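Local coordinates for protein gamma-glutamyl phosphate reductase (Saccharomyces cerevisiae, PDB 1VLU) that catalyses the NADPH-dependent reduction of L-gamma-glutamyl phosphate to glutamate semialdehyde, the second step from glutamate toward proline, at residues I372-K377 / V392-S397. Sequence-based numbering, arbitrary orientation.
Sequences IVTENK and VYWNAS
The backbone oxygen T374 O is gripped by two side chains. N395 ND2 donates to T374 O at 2.9 Å, and W394 NE1 donates to T374 O at 3.0 Å. The two donors reach it from opposite faces of its carbonyl plane. The oxygen sits at the edge of the indole, in the ring plane, and the NE1 bond is nearly straight at 168°. N395 also turns its other end to the same residue: OD1 accepts from T374 N at 3.2 Å. A water bridges N395 OD1 and E375 OE2, and K254 forms a salt bridge with E375. With CG anti to its backbone N (chi1 173°), the W394 ring lies beside I372 and runs on to K377, whose CG meets W394 CH2 at 3.6 Å. A leucine in place of W394 would probably leave T374 O with one donor fewer and K377 CG without its ring edge. I372 N to Y393 O (2.9 Å) and N395 N to I372 O (3.1 Å) pair the strands in parallel, within a beta-alpha-beta unit. V392, Y393, W394 and A396 pair with a parallel strand of the second subunit. Side chains of W394 and N395 thus hold both backbone polar groups of T374.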
ATOM      1  N   ILE A 372     -16.105 -21.560  -3.827  1.00 40.41           N
ATOM      2  CA  ILE A 372     -15.992 -23.006  -3.837  1.00 38.20           C
ATOM      3  C   ILE A 372     -17.307 -23.588  -4.339  1.00 39.32           C
ATOM      4  O   ILE A 372     -18.385 -23.171  -3.909  1.00 39.09           O
ATOM      5  CB  ILE A 372     -15.566 -23.604  -2.449  1.00 38.92           C
ATOM      6  CG1 ILE A 372     -15.453 -25.138  -2.524  1.00 35.92           C
ATOM      7  CG2 ILE A 372     -16.506 -23.115  -1.281  1.00 35.65           C
ATOM      8  CD1 ILE A 372     -14.826 -25.811  -1.301  1.00 36.63           C
ATOM      9  N   VAL A 373     -17.209 -24.525  -5.278  1.00 39.95           N
ATOM     10  CA  VAL A 373     -18.364 -25.278  -5.736  1.00 40.93           C
ATOM     11  C   VAL A 373     -18.220 -26.682  -5.149  1.00 42.35           C
ATOM     12  O   VAL A 373     -17.302 -27.427  -5.498  1.00 42.77           O
ATOM     13  CB  VAL A 373     -18.465 -25.295  -7.289  1.00 39.80           C
ATOM     14  CG1 VAL A 373     -19.765 -25.921  -7.731  1.00 37.57           C
ATOM     15  CG2 VAL A 373     -18.338 -23.872  -7.852  1.00 39.88           C
ATOM     16  N   THR A 374     -19.098 -27.012  -4.210  1.00 42.09           N
ATOM     17  CA  THR A 374     -19.088 -28.322  -3.572  1.00 42.36           C
ATOM     18  C   THR A 374     -20.433 -28.597  -2.912  1.00 44.60           C
ATOM     19  O   THR A 374     -21.154 -27.656  -2.567  1.00 46.02           O
ATOM     20  CB  THR A 374     -17.925 -28.456  -2.539  1.00 42.63           C
ATOM     21  OG1 THR A 374     -17.745 -29.830  -2.177  1.00 39.23           O
ATOM     22  CG2 THR A 374     -18.182 -27.623  -1.294  1.00 33.19           C
ATOM     23  N   GLU A 375     -20.759 -29.878  -2.750  1.00 45.20           N
ATOM     24  CA  GLU A 375     -21.903 -30.318  -1.940  1.00 47.53           C
ATOM     25  C   GLU A 375     -21.448 -30.779  -0.552  1.00 48.52           C
ATOM     26  O   GLU A 375     -22.263 -31.026   0.333  1.00 48.54           O
ATOM     27  CB  GLU A 375     -22.672 -31.448  -2.641  1.00 47.50           C
ATOM     28  CG  GLU A 375     -23.348 -31.043  -3.964  1.00 50.91           C
ATOM     29  CD  GLU A 375     -24.209 -29.781  -3.851  1.00 53.98           C
ATOM     30  OE1 GLU A 375     -25.170 -29.774  -3.048  1.00 52.40           O
ATOM     31  OE2 GLU A 375     -23.926 -28.797  -4.575  1.00 51.37           O
ATOM     32  N   ASN A 376     -20.132 -30.887  -0.383  1.00 49.91           N
ATOM     33  CA  ASN A 376     -19.503 -31.244   0.884  1.00 50.97           C
ATOM     34  C   ASN A 376     -19.400 -30.019   1.824  1.00 51.73           C
ATOM     35  O   ASN A 376     -18.644 -29.082   1.562  1.00 52.59           O
ATOM     36  CB  ASN A 376     -18.123 -31.845   0.587  1.00 50.07           C
ATOM     37  CG  ASN A 376     -17.577 -32.655   1.734  1.00 48.54           C
ATOM     38  OD1 ASN A 376     -17.447 -32.168   2.850  1.00 50.46           O
ATOM     39  ND2 ASN A 376     -17.231 -33.900   1.457  1.00 47.70           N
ATOM     40  N   LYS A 377     -20.169 -30.023   2.911  1.00 52.61           N
ATOM     41  CA  LYS A 377     -20.223 -28.872   3.821  1.00 51.62           C
ATOM     42  C   LYS A 377     -18.957 -28.711   4.655  1.00 50.93           C
ATOM     43  O   LYS A 377     -18.553 -27.589   4.949  1.00 50.05           O
ATOM     44  CB  LYS A 377     -21.461 -28.931   4.722  1.00 52.96           C
ATOM     45  CG  LYS A 377     -22.770 -29.013   3.943  1.00 56.25           C
ATOM     46  CD  LYS A 377     -23.941 -29.423   4.843  1.00 67.94           C
ATOM     47  CE  LYS A 377     -25.193 -29.799   4.035  1.00 67.77           C
ATOM     48  NZ  LYS A 377     -25.692 -28.681   3.174  1.00 64.88           N
ATOM     49  N   VAL A 392     -16.084 -14.408  -0.011  1.00 53.58           N
ATOM     50  CA  VAL A 392     -16.031 -15.809  -0.402  1.00 52.61           C
ATOM     51  C   VAL A 392     -17.441 -16.374  -0.660  1.00 51.66           C
ATOM     52  O   VAL A 392     -18.366 -16.088   0.085  1.00 50.40           O
ATOM     53  CB  VAL A 392     -15.213 -16.626   0.621  1.00 52.79           C
ATOM     54  CG1 VAL A 392     -15.721 -16.401   2.022  1.00 49.65           C
ATOM     55  CG2 VAL A 392     -15.194 -18.107   0.241  1.00 57.43           C
ATOM     56  N   TYR A 393     -17.581 -17.141  -1.743  1.00 50.37           N
ATOM     57  CA  TYR A 393     -18.862 -17.631  -2.246  1.00 51.00           C
ATOM     58  C   TYR A 393     -18.876 -19.139  -2.158  1.00 50.07           C
ATOM     59  O   TYR A 393     -17.899 -19.787  -2.496  1.00 50.66           O
ATOM     60  CB  TYR A 393     -19.087 -17.221  -3.711  1.00 52.22           C
ATOM     61  CG  TYR A 393     -19.147 -15.727  -3.941  1.00 57.23           C
ATOM     62  CD1 TYR A 393     -18.002 -14.937  -3.837  1.00 62.40           C
ATOM     63  CD2 TYR A 393     -20.349 -15.103  -4.268  1.00 60.85           C
ATOM     64  CE1 TYR A 393     -18.049 -13.560  -4.029  1.00 64.76           C
ATOM     65  CE2 TYR A 393     -20.408 -13.733  -4.478  1.00 65.40           C
ATOM     66  CZ  TYR A 393     -19.254 -12.968  -4.352  1.00 67.56           C
ATOM     67  OH  TYR A 393     -19.309 -11.605  -4.548  1.00 69.87           O
ATOM     68  N   TRP A 394     -19.982 -19.684  -1.671  1.00 49.78           N
ATOM     69  CA  TRP A 394     -20.210 -21.121  -1.674  1.00 48.50           C
ATOM     70  C   TRP A 394     -21.462 -21.447  -2.477  1.00 47.89           C
ATOM     71  O   TRP A 394     -22.571 -21.126  -2.056  1.00 46.92           O
ATOM     72  CB  TRP A 394     -20.316 -21.663  -0.246  1.00 47.39           C
ATOM     73  CG  TRP A 394     -20.711 -23.108  -0.181  1.00 44.20           C
ATOM     74  CD1 TRP A 394     -20.491 -24.061  -1.133  1.00 43.78           C
ATOM     75  CD2 TRP A 394     -21.362 -23.773   0.906  1.00 47.05           C
ATOM     76  NE1 TRP A 394     -20.982 -25.270  -0.719  1.00 47.24           N
ATOM     77  CE2 TRP A 394     -21.522 -25.125   0.530  1.00 48.02           C
ATOM     78  CE3 TRP A 394     -21.829 -23.357   2.161  1.00 50.22           C
ATOM     79  CZ2 TRP A 394     -22.132 -26.070   1.364  1.00 49.58           C
ATOM     80  CZ3 TRP A 394     -22.425 -24.298   2.998  1.00 47.98           C
ATOM     81  CH2 TRP A 394     -22.572 -25.641   2.590  1.00 49.81           C
ATOM     82  N   ASN A 395     -21.258 -22.097  -3.628  1.00 48.62           N
ATOM     83  CA  ASN A 395     -22.313 -22.406  -4.604  1.00 48.70           C
ATOM     84  C   ASN A 395     -23.069 -21.181  -5.143  1.00 51.19           C
ATOM     85  O   ASN A 395     -24.273 -21.248  -5.352  1.00 51.73           O
ATOM     86  CB  ASN A 395     -23.302 -23.449  -4.059  1.00 47.63           C
ATOM     87  CG  ASN A 395     -22.688 -24.833  -3.922  1.00 45.37           C
ATOM     88  OD1 ASN A 395     -21.747 -25.194  -4.635  1.00 41.35           O
ATOM     89  ND2 ASN A 395     -23.231 -25.619  -3.004  1.00 43.43           N
ATOM     90  N   ALA A 396     -22.354 -20.077  -5.374  1.00 53.13           N
ATOM     91  CA  ALA A 396     -22.925 -18.851  -5.955  1.00 54.31           C
ATOM     92  C   ALA A 396     -21.822 -18.146  -6.745  1.00 56.97           C
ATOM     93  O   ALA A 396     -20.634 -18.342  -6.455  1.00 55.22           O
ATOM     94  CB  ALA A 396     -23.477 -17.937  -4.856  1.00 52.40           C
ATOM     95  N   SER A 397     -22.209 -17.348  -7.747  1.00 60.57           N
ATOM     96  CA  SER A 397     -21.249 -16.708  -8.658  1.00 65.02           C
ATOM     97  C   SER A 397     -20.562 -15.462  -8.082  1.00 68.87           C
ATOM     98  O   SER A 397     -21.243 -14.581  -7.559  1.00 70.38           O
ATOM     99  CB  SER A 397     -21.941 -16.323  -9.955  1.00 65.42           C
ATOM    100  OG  SER A 397     -21.073 -15.536 -10.751  1.00 67.56           O
TER
HETATM  101  O   HOH W   1     -21.710 -27.985  -5.866  1.00 44.15           O